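PDB 1GYH: arabinan endo-1,5-alpha-l-arabinosidase A from Cellvibrio cellulosa, which hydrolyses the alpha-1,5-arabinofuranosyl bonds of linear arabinan, releasing almost exclusively arabinotriose, and so takes part in breaking down the plant cell wall. Local coordinates for residues 261-266 and 272-277; 290-295 and 302-307. One frame throughout, in Å; residues are numbered along the deposited sequence.

How the interactions relate
Following the chain, residues 261-266 run along one edge strand of the last four-stranded antiparallel sheet, a blade of the five-bladed propeller. The chain then turns back, and interaction 1 closes this first hairpin when 272-277 pairs with 261-266. A second reversal brings in 290-295, whose strand neighbours 271-280; Leu276 O to Lys290 N and Leu274 O to Leu292 N, both 2.9 Å and probable hydrogen bonds, join the two contacts. Interaction 2 closes the next hairpin with 302-307. The loops therefore follow in series, neither nesting nor crossing, and step across the blade from the active-site side, at His262, to its outer strand.

Interaction 1 (261-266 and 272-277); sequences GHNSAY and DYLVLH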
loop_
_atom_site.group_PDB
_atom_site.type_symbol
_atom_site.label_atom_id
_atom_site.label_comp_id
_atom_site.label_asym_id
_atom_site.label_seq_id
_atom_site.Cartn_x
_atom_site.Cartn_y
_atom_site.Cartn_z
ATOM N N GLY A 261 -7.359 -7.513 0.199
ATOM C CA GLY A 261 -6.347 -6.899 -0.615
ATOM C C GLY A 261 -5.641 -5.705 0.007
ATOM O O GLY A 261 -5.531 -5.592 1.242
ATOM N N HIS A 262 -5.173 -4.833 -0.880
ATOM C CA HIS A 262 -4.300 -3.677 -0.599
ATOM C C HIS A 262 -3.193 -4.054 0.370
ATOM O O HIS A 262 -3.197 -3.629 1.525
ATOM C CB HIS A 262 -5.048 -2.418 -0.094
ATOM C CG HIS A 262 -4.227 -1.167 -0.276
ATOM N ND1 HIS A 262 -4.646 -0.104 -1.053
ATOM C CD2 HIS A 262 -2.962 -0.879 0.096
ATOM C CE1 HIS A 262 -3.693 0.808 -1.098
ATOM N NE2 HIS A 262 -2.657 0.357 -0.411
ATOM N N ASN A 263 -2.282 -4.900 -0.106
ATOM C CA ASN A 263 -1.315 -5.544 0.772
ATOM C C ASN A 263 0.012 -4.844 0.889
ATOM O O ASN A 263 0.372 -3.981 0.094
ATOM C CB ASN A 263 -1.040 -6.999 0.295
ATOM C CG ASN A 263 -0.142 -7.050 -0.875
ATOM O OD1 ASN A 263 -0.574 -6.728 -1.978
ATOM N ND2 ASN A 263 1.150 -7.413 -0.661
ATOM N N SER A 264 0.757 -5.278 1.896
ATOM C CA SER A 264 2.183 -5.066 1.990
ATOM C C SER A 264 2.797 -6.490 2.239
ATOM O O SER A 264 2.065 -7.485 2.335
ATOM C CB SER A 264 2.535 -4.059 3.093
ATOM O OG SER A 264 1.838 -4.312 4.346
ATOM N N ALA A 265 4.124 -6.540 2.358
ATOM C CA ALA A 265 4.870 -7.820 2.487
ATOM C C ALA A 265 6.260 -7.499 3.027
ATOM O O ALA A 265 6.848 -6.458 2.683
ATOM C CB ALA A 265 4.956 -8.544 1.166
ATOM N N TYR A 266 6.751 -8.357 3.920
ATOM C CA TYR A 266 7.963 -8.092 4.655
ATOM C C TYR A 266 8.721 -9.370 4.967
ATOM O O TYR A 266 8.132 -10.469 5.045
ATOM C CB TYR A 266 7.655 -7.403 5.990
ATOM C CG TYR A 266 6.843 -6.118 5.808
ATOM C CD1 TYR A 266 7.475 -4.923 5.523
ATOM C CD2 TYR A 266 5.459 -6.133 5.906
ATOM C CE1 TYR A 266 6.750 -3.739 5.368
ATOM C CE2 TYR A 266 4.703 -4.956 5.744
ATOM C CZ TYR A 266 5.360 -3.761 5.480
ATOM O OH TYR A 266 4.657 -2.584 5.334
ATOM N N ASP A 272 9.048 -14.767 5.844
ATOM C CA ASP A 272 8.309 -13.779 5.055
ATOM C C ASP A 272 6.825 -13.749 5.422
ATOM O O ASP A 272 6.239 -14.797 5.778
ATOM C CB ASP A 272 8.460 -14.084 3.583
ATOM C CG ASP A 272 9.927 -14.265 3.152
ATOM O OD1 ASP A 272 10.830 -13.478 3.556
ATOM O OD2 ASP A 272 10.229 -15.183 2.349
ATOM N N TYR A 273 6.223 -12.554 5.279
ATOM C CA TYR A 273 4.870 -12.282 5.762
ATOM C C TYR A 273 4.107 -11.399 4.764
ATOM O O TYR A 273 4.643 -10.472 4.176
ATOM C CB TYR A 273 4.911 -11.630 7.145
ATOM C CG TYR A 273 5.601 -12.500 8.231
ATOM C CD1 TYR A 273 6.979 -12.437 8.411
ATOM C CD2 TYR A 273 4.867 -13.354 9.068
ATOM C CE1 TYR A 273 7.628 -13.215 9.385
ATOM C CE2 TYR A 273 5.499 -14.146 10.059
ATOM C CZ TYR A 273 6.879 -14.046 10.213
ATOM O OH TYR A 273 7.548 -14.756 11.189
ATOM N N LEU A 274 2.861 -11.746 4.558
ATOM C CA LEU A 274 1.904 -10.973 3.758
ATOM C C LEU A 274 0.923 -10.260 4.749
ATOM O O LEU A 274 0.391 -10.903 5.650
ATOM C CB LEU A 274 1.118 -11.933 2.873
ATOM C CG LEU A 274 0.142 -11.250 1.881
ATOM C CD1 LEU A 274 0.845 -10.548 0.802
ATOM C CD2 LEU A 274 -0.807 -12.261 1.281
ATOM N N VAL A 275 0.704 -8.956 4.564
ATOM C CA VAL A 275 -0.096 -8.097 5.492
ATOM C C VAL A 275 -1.216 -7.462 4.629
ATOM O O VAL A 275 -0.936 -6.878 3.597
ATOM C CB VAL A 275 0.777 -7.017 6.154
ATOM C CG1 VAL A 275 0.003 -6.143 7.183
ATOM C CG2 VAL A 275 1.926 -7.664 6.919
ATOM N N LEU A 276 -2.463 -7.630 5.025
ATOM C CA LEU A 276 -3.600 -7.164 4.206
ATOM C C LEU A 276 -4.861 -6.894 5.041
ATOM O O LEU A 276 -4.907 -7.203 6.241
ATOM C CB LEU A 276 -3.919 -8.195 3.111
ATOM C CG LEU A 276 -4.307 -9.636 3.474
ATOM C CD1 LEU A 276 -5.719 -9.698 4.036
ATOM C CD2 LEU A 276 -4.271 -10.509 2.257
ATOM N N HIS A 277 -5.883 -6.300 4.406
ATOM C CA HIS A 277 -7.199 -6.246 5.038
ATOM C C HIS A 277 -8.173 -7.154 4.322
ATOM O O HIS A 277 -8.021 -7.424 3.127
ATOM C CB HIS A 277 -7.747 -4.811 5.169
ATOM C CG HIS A 277 -8.188 -4.185 3.880
ATOM N ND1 HIS A 277 -7.486 -3.158 3.279
ATOM C CD2 HIS A 277 -9.270 -4.411 3.095
ATOM C CE1 HIS A 277 -8.116 -2.778 2.181
ATOM N NE2 HIS A 277 -9.191 -3.534 2.030
#
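Ser264 and Val275 face each other at the middle of this antiparallel hairpin, joined by two backbone bonds, Ser264 N to Val275 O at 2.9 Å and Val275 N to Ser264 O at 3.0 Å. Tyr266 and Tyr273 form a second such pair and Gly261 with His277 a third, while Ala265 and Leu274 are a non-hydrogen-bonded pair. Between Gly261 and Ser264 the register slips by one residue, a beta bulge that takes in His262 and Asn263.

On the face shared by Ser264, Tyr266 and Val275, CG2 of Val275 meets the edge of the Tyr266 ring in its plane, 4.0 Å from CD2, while the OG of Ser264 packs on CB of Val275 at 3.4 Å, with CG1 a little farther off. On the other face the side chains of Asn263 and Leu274 cross at about a right angle, ND2 lying 3.5 Å from CD1. A chi1 of 77° lays the Asn263 amide along its own strand, where ND2 donates to the carbonyl O of the next residue, Ser264, at 3.1 Å; this N-H and that of Val275 arrive from opposite faces of the carbonyl plane. At the far end Gly261 O lies over one face of the His277 imidazole, 3.7 Å from ND1, and CE1 of the same ring touches CB of His262 at 3.8 Å.

Further out, His277 ND1 bonds to Asp9 N, Ser264 OG to Pro10 O and Tyr266 OH to Met12 N, so one face of the hairpin holds the N-terminal segment that carries the probable proton acceptor Asp9. His262, a likely calcium ligand, directs its ring away from the partner strand toward Asp9. Three hydrogen-bonded pairs thus fix the two strands against each other, Ser264 O is gripped twice, and the bulged end lies beside Asp9.

Interaction 2 (290-295 and 302-307); sequences KILNLH and PQVDEK
His295 and Gln303 make the one beta bridge here, a hydrogen-bonded antiparallel pair near the hairpin turn. Its two backbone bonds run from His295 N to Gln303 O at 2.8 Å and from Gln303 N to His295 O at 2.9 Å. Pro302 CA adds a weaker C-H contact, 3.3 Å from His295 O.

Beyond this pair water replaces direct bonding. A single molecule donates to Asn293 O at 2.6 Å and accepts from Asp305 N at 2.8 Å, bridging the two segments as they diverge.

The apolar contacts centre on Leu294 and Val304. Leu294 puts CD1 3.7 Å from CG1 of Val304 and 3.8 Å from CB of Pro302, lying alongside the proline, a reach that follows from chi1 of -168°, which swings CG to the side of the carbonyl carbon. Leu292 crosses Val304 at about a right angle, its CD2 4.2 Å from CB of Val304. Ile251 of strand 248-251 touches both Leu292 and Val304.

Asp305 OD1 accepts from Lys307 N, capping the turn into helix 308-311. Where the segments part, then, the water satisfies Asn293 O and Asp305 N, while the two leucines, Val304 and Pro302 keep the segments in apolar contact.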
loop_
_atom_site.group_PDB
_atom_site.type_symbol
_atom_site.label_atom_id
_atom_site.label_comp_id
_atom_site.label_asym_id
_atom_site.label_seq_id
_atom_site.Cartn_x
_atom_site.Cartn_y
_atom_site.Cartn_z
ATOM N N LYS A 290 -5.137 -8.796 8.678
ATOM C CA LYS A 290 -4.715 -10.199 8.554
ATOM C C LYS A 290 -3.206 -10.240 8.199
ATOM O O LYS A 290 -2.748 -9.501 7.333
ATOM C CB LYS A 290 -5.563 -10.986 7.554
ATOM C CG LYS A 290 -6.976 -11.207 7.911
ATOM C CD LYS A 290 -7.238 -12.031 9.187
ATOM C CE LYS A 290 -8.669 -11.885 9.670
ATOM N NZ LYS A 290 -9.038 -12.732 10.853
ATOM N N ILE A 291 -2.447 -11.047 8.944
ATOM C CA ILE A 291 -1.032 -11.340 8.659
ATOM C C ILE A 291 -0.938 -12.858 8.393
ATOM O O ILE A 291 -1.413 -13.668 9.203
ATOM C CB ILE A 291 -0.137 -10.969 9.860
ATOM C CG1 ILE A 291 -0.322 -9.499 10.229
ATOM C CG2 ILE A 291 1.345 -11.305 9.542
ATOM C CD1 ILE A 291 0.488 -9.017 11.364
ATOM N N LEU A 292 -0.412 -13.219 7.225
ATOM C CA LEU A 292 -0.307 -14.603 6.767
ATOM C C LEU A 292 1.153 -14.953 6.518
ATOM O O LEU A 292 1.948 -14.081 6.123
ATOM C CB LEU A 292 -1.057 -14.836 5.454
ATOM C CG LEU A 292 -2.601 -14.654 5.471
ATOM C CD1 LEU A 292 -2.874 -13.250 5.312
ATOM C CD2 LEU A 292 -3.268 -15.416 4.301
ATOM N N ASN A 293 1.504 -16.218 6.753
ATOM C CA ASN A 293 2.864 -16.697 6.420
ATOM C C ASN A 293 2.997 -16.845 4.915
ATOM O O ASN A 293 2.158 -17.438 4.250
ATOM C CB ASN A 293 3.181 -18.017 7.166
ATOM C CG ASN A 293 3.126 -17.855 8.681
ATOM O OD1 ASN A 293 3.969 -17.161 9.274
ATOM N ND2 ASN A 293 2.096 -18.467 9.323
ATOM N N LEU A 294 4.050 -16.257 4.367
ATOM C CA LEU A 294 4.295 -16.230 2.948
ATOM C C LEU A 294 5.322 -17.327 2.610
ATOM O O LEU A 294 6.496 -17.245 3.039
ATOM C CB LEU A 294 4.812 -14.841 2.545
ATOM C CG LEU A 294 4.906 -14.430 1.067
ATOM C CD1 LEU A 294 3.622 -14.655 0.303
ATOM C CD2 LEU A 294 5.314 -12.922 1.024
ATOM N N HIS A 295 4.880 -18.307 1.828
ATOM C CA HIS A 295 5.737 -19.432 1.341
ATOM C C HIS A 295 6.106 -19.261 -0.147
ATOM O O HIS A 295 5.596 -18.362 -0.814
ATOM C CB HIS A 295 5.037 -20.795 1.546
ATOM C CG HIS A 295 4.567 -21.002 2.945
ATOM N ND1 HIS A 295 3.280 -20.699 3.348
ATOM C CD2 HIS A 295 5.234 -21.378 4.059
ATOM C CE1 HIS A 295 3.171 -20.920 4.645
ATOM N NE2 HIS A 295 4.344 -21.322 5.104
ATOM N N PRO A 302 5.158 -17.022 -4.968
ATOM C CA PRO A 302 4.621 -16.959 -3.610
ATOM C C PRO A 302 3.335 -17.720 -3.478
ATOM O O PRO A 302 2.572 -17.861 -4.449
ATOM C CB PRO A 302 4.392 -15.452 -3.356
ATOM C CG PRO A 302 4.250 -14.838 -4.721
ATOM C CD PRO A 302 5.080 -15.723 -5.669
ATOM N N GLN A 303 3.120 -18.238 -2.276
ATOM C CA GLN A 303 1.955 -19.041 -1.935
ATOM C C GLN A 303 1.568 -18.739 -0.476
ATOM O O GLN A 303 2.451 -18.550 0.390
ATOM C CB GLN A 303 2.313 -20.523 -2.123
ATOM C CG GLN A 303 1.224 -21.449 -1.909
ATOM C CD GLN A 303 1.680 -22.919 -1.883
ATOM O OE1 GLN A 303 2.126 -23.468 -2.910
ATOM N NE2 GLN A 303 1.569 -23.553 -0.702
ATOM N N VAL A 304 0.264 -18.643 -0.216
ATOM C CA VAL A 304 -0.283 -18.521 1.140
ATOM C C VAL A 304 -1.396 -19.538 1.412
ATOM O O VAL A 304 -1.992 -20.100 0.481
ATOM C CB VAL A 304 -0.771 -17.076 1.418
ATOM C CG1 VAL A 304 0.395 -16.094 1.404
ATOM C CG2 VAL A 304 -1.881 -16.650 0.410
ATOM N N ASP A 305 -1.650 -19.809 2.689
ATOM C CA ASP A 305 -2.666 -20.758 3.117
ATOM C C ASP A 305 -3.888 -19.917 3.534
ATOM O O ASP A 305 -3.840 -19.216 4.528
ATOM C CB ASP A 305 -2.109 -21.628 4.274
ATOM C CG ASP A 305 -3.142 -22.567 4.916
ATOM O OD1 ASP A 305 -4.334 -22.643 4.464
ATOM O OD2 ASP A 305 -2.808 -23.306 5.896
ATOM N N GLU A 306 -4.969 -19.983 2.749
ATOM C CA GLU A 306 -6.125 -19.106 3.017
ATOM C C GLU A 306 -6.828 -19.392 4.360
ATOM O O GLU A 306 -7.596 -18.567 4.859
ATOM C CB GLU A 306 -7.073 -19.026 1.803
ATOM C CG GLU A 306 -8.019 -20.147 1.532
ATOM C CD GLU A 306 -9.179 -19.665 0.616
ATOM O OE1 GLU A 306 -8.968 -19.189 -0.553
ATOM O OE2 GLU A 306 -10.311 -19.735 1.080
ATOM N N LYS A 307 -6.554 -20.544 4.968
ATOM C CA LYS A 307 -7.040 -20.832 6.321
ATOM C C LYS A 307 -6.563 -19.846 7.358
ATOM O O LYS A 307 -7.255 -19.645 8.353
ATOM C CB LYS A 307 -6.678 -22.276 6.742
ATOM C CG LYS A 307 -7.456 -23.316 5.935
ATOM C CD LYS A 307 -6.790 -24.706 5.893
ATOM C CE LYS A 307 -6.613 -25.320 7.236
ATOM N NZ LYS A 307 -6.211 -26.779 7.105
HETATM O O HOH W 1 0.052 -18.860 4.725
#